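Pyridine nucleotide-disulphide oxidoreductase dimerisation region (Escherichia coli BL21, PDB 6KYY) is an FAD-dependent flavoprotein disulfide reductase induced by hypochlorous acid and probably helps the bacterium resist reactive chlorine stress. Local coordinates at residues L61-F71 / A181-S189. Residues are numbered along the deposited sequence; the frame is centred on the assembly and turned at random.
Sequences LVHDAQQHTDF and ASMFANFGS. With CU (copper (II) ion), chain Q.
The ring of F187 is sandwiched between A65 and F71, where the C-terminal parts of helices 55-65 and 175-186 pack side by side. A65 CB sits over the centre of one face in a CH-pi contact, 3.6 Å from the ring centroid. Against the opposite face F71 presents its edge, a T-shaped pair with the planes at 84° and CD1 of F71 3.6 Å from CD2 of F187. With chi1 at 175°, CG of F71 lies anti to the backbone N, and the CD1-CE1 edge of the ring reaches both F187 and F184, the latter ring met obliquely, completing a three-phenylalanine cluster. At the rim of F187, CZ meets CD2 of L61 at 3.8 Å. A65 CB also fits against CB of N186 and the carbonyl O of M183. Deeper in, M183 bends so that its SD lies against CB of L61 and its CE 3.8 Å from CG2 of V62. Toward solvent the contact thins out: the exposed H68 gives a weak hydrogen bond from ND1 to the carbonyl O of N186 (3.5 Å), while the second ring nitrogen, NE2, binds a copper ion at 2.5 Å in the ring plane. Q66, its CG passing N186, hydrogen-bonds T342 OG1 through NE2. The axes of 61-65 and 181-186 approach to 8.7 Å at 40°; the contact thus joins the helix beginning at C55, one of two cysteines that bind copper here, to helix 175-186, whose start carries a glycine pattern consistent with a Rossmann-type turn. Helix 71-94 packs on L61, D64 and F187 and forms a salt bridge to D64 through R77, while strand 190-194 of the parallel sheet lies against A181 and A185.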
# COMPACT_ATOMS: atom_id res chain seq x y z
N LEU B 61 -14.86 2.99 8.19
CA LEU B 61 -15.02 2.53 9.56
C LEU B 61 -13.90 1.58 9.97
O LEU B 61 -13.43 1.62 11.11
CB LEU B 61 -16.39 1.86 9.73
CG LEU B 61 -17.55 2.85 9.87
CD1 LEU B 61 -18.81 2.31 9.23
CD2 LEU B 61 -17.79 3.20 11.34
N VAL B 62 -13.46 0.71 9.05
CA VAL B 62 -12.39 -0.23 9.37
C VAL B 62 -11.11 0.52 9.70
O VAL B 62 -10.37 0.15 10.62
CB VAL B 62 -12.18 -1.23 8.21
CG1 VAL B 62 -11.07 -2.21 8.55
CG2 VAL B 62 -13.46 -1.98 7.92
N HIS B 63 -10.82 1.61 8.97
CA HIS B 63 -9.64 2.41 9.27
C HIS B 63 -9.76 3.07 10.64
O HIS B 63 -8.76 3.18 11.36
CB HIS B 63 -9.42 3.45 8.18
CG HIS B 63 -8.22 4.31 8.40
ND1 HIS B 63 -8.27 5.51 9.07
CD2 HIS B 63 -6.92 4.14 8.04
CE1 HIS B 63 -7.06 6.05 9.12
NE2 HIS B 63 -6.22 5.23 8.50
N ASP B 64 -10.96 3.52 11.00
CA ASP B 64 -11.16 4.07 12.34
C ASP B 64 -11.20 2.97 13.38
O ASP B 64 -10.72 3.15 14.51
CB ASP B 64 -12.44 4.90 12.37
CG ASP B 64 -12.21 6.36 12.05
OD1 ASP B 64 -11.04 6.80 12.11
OD2 ASP B 64 -13.19 7.07 11.73
N ALA B 65 -11.78 1.82 13.04
CA ALA B 65 -11.85 0.71 13.98
C ALA B 65 -10.46 0.17 14.31
O ALA B 65 -10.23 -0.31 15.43
CB ALA B 65 -12.73 -0.41 13.43
N GLN B 66 -9.53 0.24 13.36
CA GLN B 66 -8.16 -0.18 13.63
C GLN B 66 -7.47 0.71 14.65
O GLN B 66 -6.53 0.26 15.31
CB GLN B 66 -7.35 -0.21 12.33
CG GLN B 66 -7.68 -1.38 11.42
CD GLN B 66 -6.94 -1.32 10.10
OE1 GLN B 66 -6.16 -0.40 9.85
NE2 GLN B 66 -7.18 -2.31 9.25
N GLN B 67 -7.92 1.96 14.79
CA GLN B 67 -7.37 2.89 15.77
C GLN B 67 -8.14 2.87 17.09
O GLN B 67 -7.86 3.70 17.96
CB GLN B 67 -7.35 4.31 15.19
CG GLN B 67 -6.14 4.61 14.33
CD GLN B 67 -6.30 5.90 13.54
OE1 GLN B 67 -7.40 6.42 13.39
NE2 GLN B 67 -5.19 6.42 13.03
N HIS B 68 -9.09 1.95 17.24
CA HIS B 68 -9.89 1.83 18.46
C HIS B 68 -10.62 3.14 18.78
O HIS B 68 -10.75 3.54 19.94
CB HIS B 68 -9.04 1.38 19.65
CG HIS B 68 -8.19 0.18 19.35
ND1 HIS B 68 -8.72 -1.07 19.10
CD2 HIS B 68 -6.85 0.04 19.25
CE1 HIS B 68 -7.75 -1.93 18.86
NE2 HIS B 68 -6.60 -1.28 18.95
N THR B 69 -11.09 3.82 17.74
CA THR B 69 -11.82 5.06 17.88
C THR B 69 -13.26 4.78 18.32
O THR B 69 -13.83 3.73 18.00
CB THR B 69 -11.80 5.84 16.56
OG1 THR B 69 -10.45 6.20 16.24
CG2 THR B 69 -12.65 7.10 16.62
N ASP B 70 -13.83 5.71 19.08
CA ASP B 70 -15.23 5.63 19.47
C ASP B 70 -16.11 5.38 18.25
O ASP B 70 -15.88 5.94 17.18
CB ASP B 70 -15.65 6.92 20.18
CG ASP B 70 -17.13 6.95 20.51
OD1 ASP B 70 -17.83 7.88 20.05
OD2 ASP B 70 -17.60 6.04 21.22
N PHE B 71 -17.12 4.53 18.43
CA PHE B 71 -17.94 4.10 17.30
C PHE B 71 -18.75 5.25 16.72
O PHE B 71 -18.86 5.39 15.50
CB PHE B 71 -18.85 2.95 17.72
CG PHE B 71 -19.83 2.53 16.66
CD1 PHE B 71 -19.41 1.76 15.59
CD2 PHE B 71 -21.16 2.89 16.74
CE1 PHE B 71 -20.30 1.37 14.61
CE2 PHE B 71 -22.06 2.50 15.77
CZ PHE B 71 -21.63 1.73 14.70
N ALA B 181 -16.98 -8.62 10.78
CA ALA B 181 -16.55 -9.26 12.02
C ALA B 181 -15.38 -8.51 12.65
O ALA B 181 -15.43 -8.13 13.83
CB ALA B 181 -16.18 -10.72 11.76
N SER B 182 -14.32 -8.27 11.87
CA SER B 182 -13.16 -7.56 12.40
C SER B 182 -13.50 -6.11 12.73
O SER B 182 -13.04 -5.57 13.74
CB SER B 182 -12.00 -7.62 11.41
OG SER B 182 -11.96 -8.86 10.74
N MET B 183 -14.31 -5.46 11.88
CA MET B 183 -14.59 -4.04 12.06
C MET B 183 -15.26 -3.77 13.40
O MET B 183 -14.89 -2.83 14.11
CB MET B 183 -15.47 -3.53 10.92
CG MET B 183 -15.87 -2.07 11.06
SD MET B 183 -17.50 -1.72 10.38
CE MET B 183 -17.20 -2.03 8.64
N PHE B 184 -16.25 -4.58 13.77
CA PHE B 184 -16.95 -4.35 15.03
C PHE B 184 -16.19 -4.94 16.21
O PHE B 184 -16.25 -4.38 17.32
CB PHE B 184 -18.37 -4.92 14.95
CG PHE B 184 -19.33 -4.02 14.23
CD1 PHE B 184 -19.31 -3.92 12.85
CD2 PHE B 184 -20.26 -3.27 14.93
CE1 PHE B 184 -20.19 -3.09 12.18
CE2 PHE B 184 -21.15 -2.44 14.27
CZ PHE B 184 -21.11 -2.35 12.89
N ALA B 185 -15.48 -6.05 16.01
CA ALA B 185 -14.62 -6.56 17.08
C ALA B 185 -13.45 -5.62 17.35
O ALA B 185 -12.90 -5.62 18.46
CB ALA B 185 -14.11 -7.96 16.72
N ASN B 186 -13.06 -4.82 16.35
CA ASN B 186 -12.06 -3.79 16.59
C ASN B 186 -12.64 -2.65 17.42
O ASN B 186 -11.93 -2.06 18.25
CB ASN B 186 -11.53 -3.26 15.26
CG ASN B 186 -10.34 -4.04 14.75
OD1 ASN B 186 -9.67 -4.76 15.50
ND2 ASN B 186 -10.06 -3.92 13.46
N PHE B 187 -13.92 -2.34 17.22
CA PHE B 187 -14.59 -1.30 17.99
C PHE B 187 -14.87 -1.72 19.42
O PHE B 187 -15.32 -0.89 20.21
CB PHE B 187 -15.91 -0.92 17.31
CG PHE B 187 -15.76 0.05 16.17
CD1 PHE B 187 -14.95 1.17 16.30
CD2 PHE B 187 -16.44 -0.14 14.98
CE1 PHE B 187 -14.82 2.07 15.26
CE2 PHE B 187 -16.31 0.76 13.94
CZ PHE B 187 -15.50 1.86 14.08
N GLY B 188 -14.62 -2.98 19.78
CA GLY B 188 -14.85 -3.47 21.12
C GLY B 188 -16.06 -4.37 21.29
O GLY B 188 -16.47 -4.61 22.43
N SER B 189 -16.63 -4.88 20.20
CA SER B 189 -17.84 -5.68 20.25
C SER B 189 -17.52 -7.17 20.15
O SER B 189 -16.60 -7.57 19.42
CB SER B 189 -18.80 -5.28 19.13
OG SER B 189 -19.69 -6.33 18.82
CU CU Q . -4.92 -3.03 18.17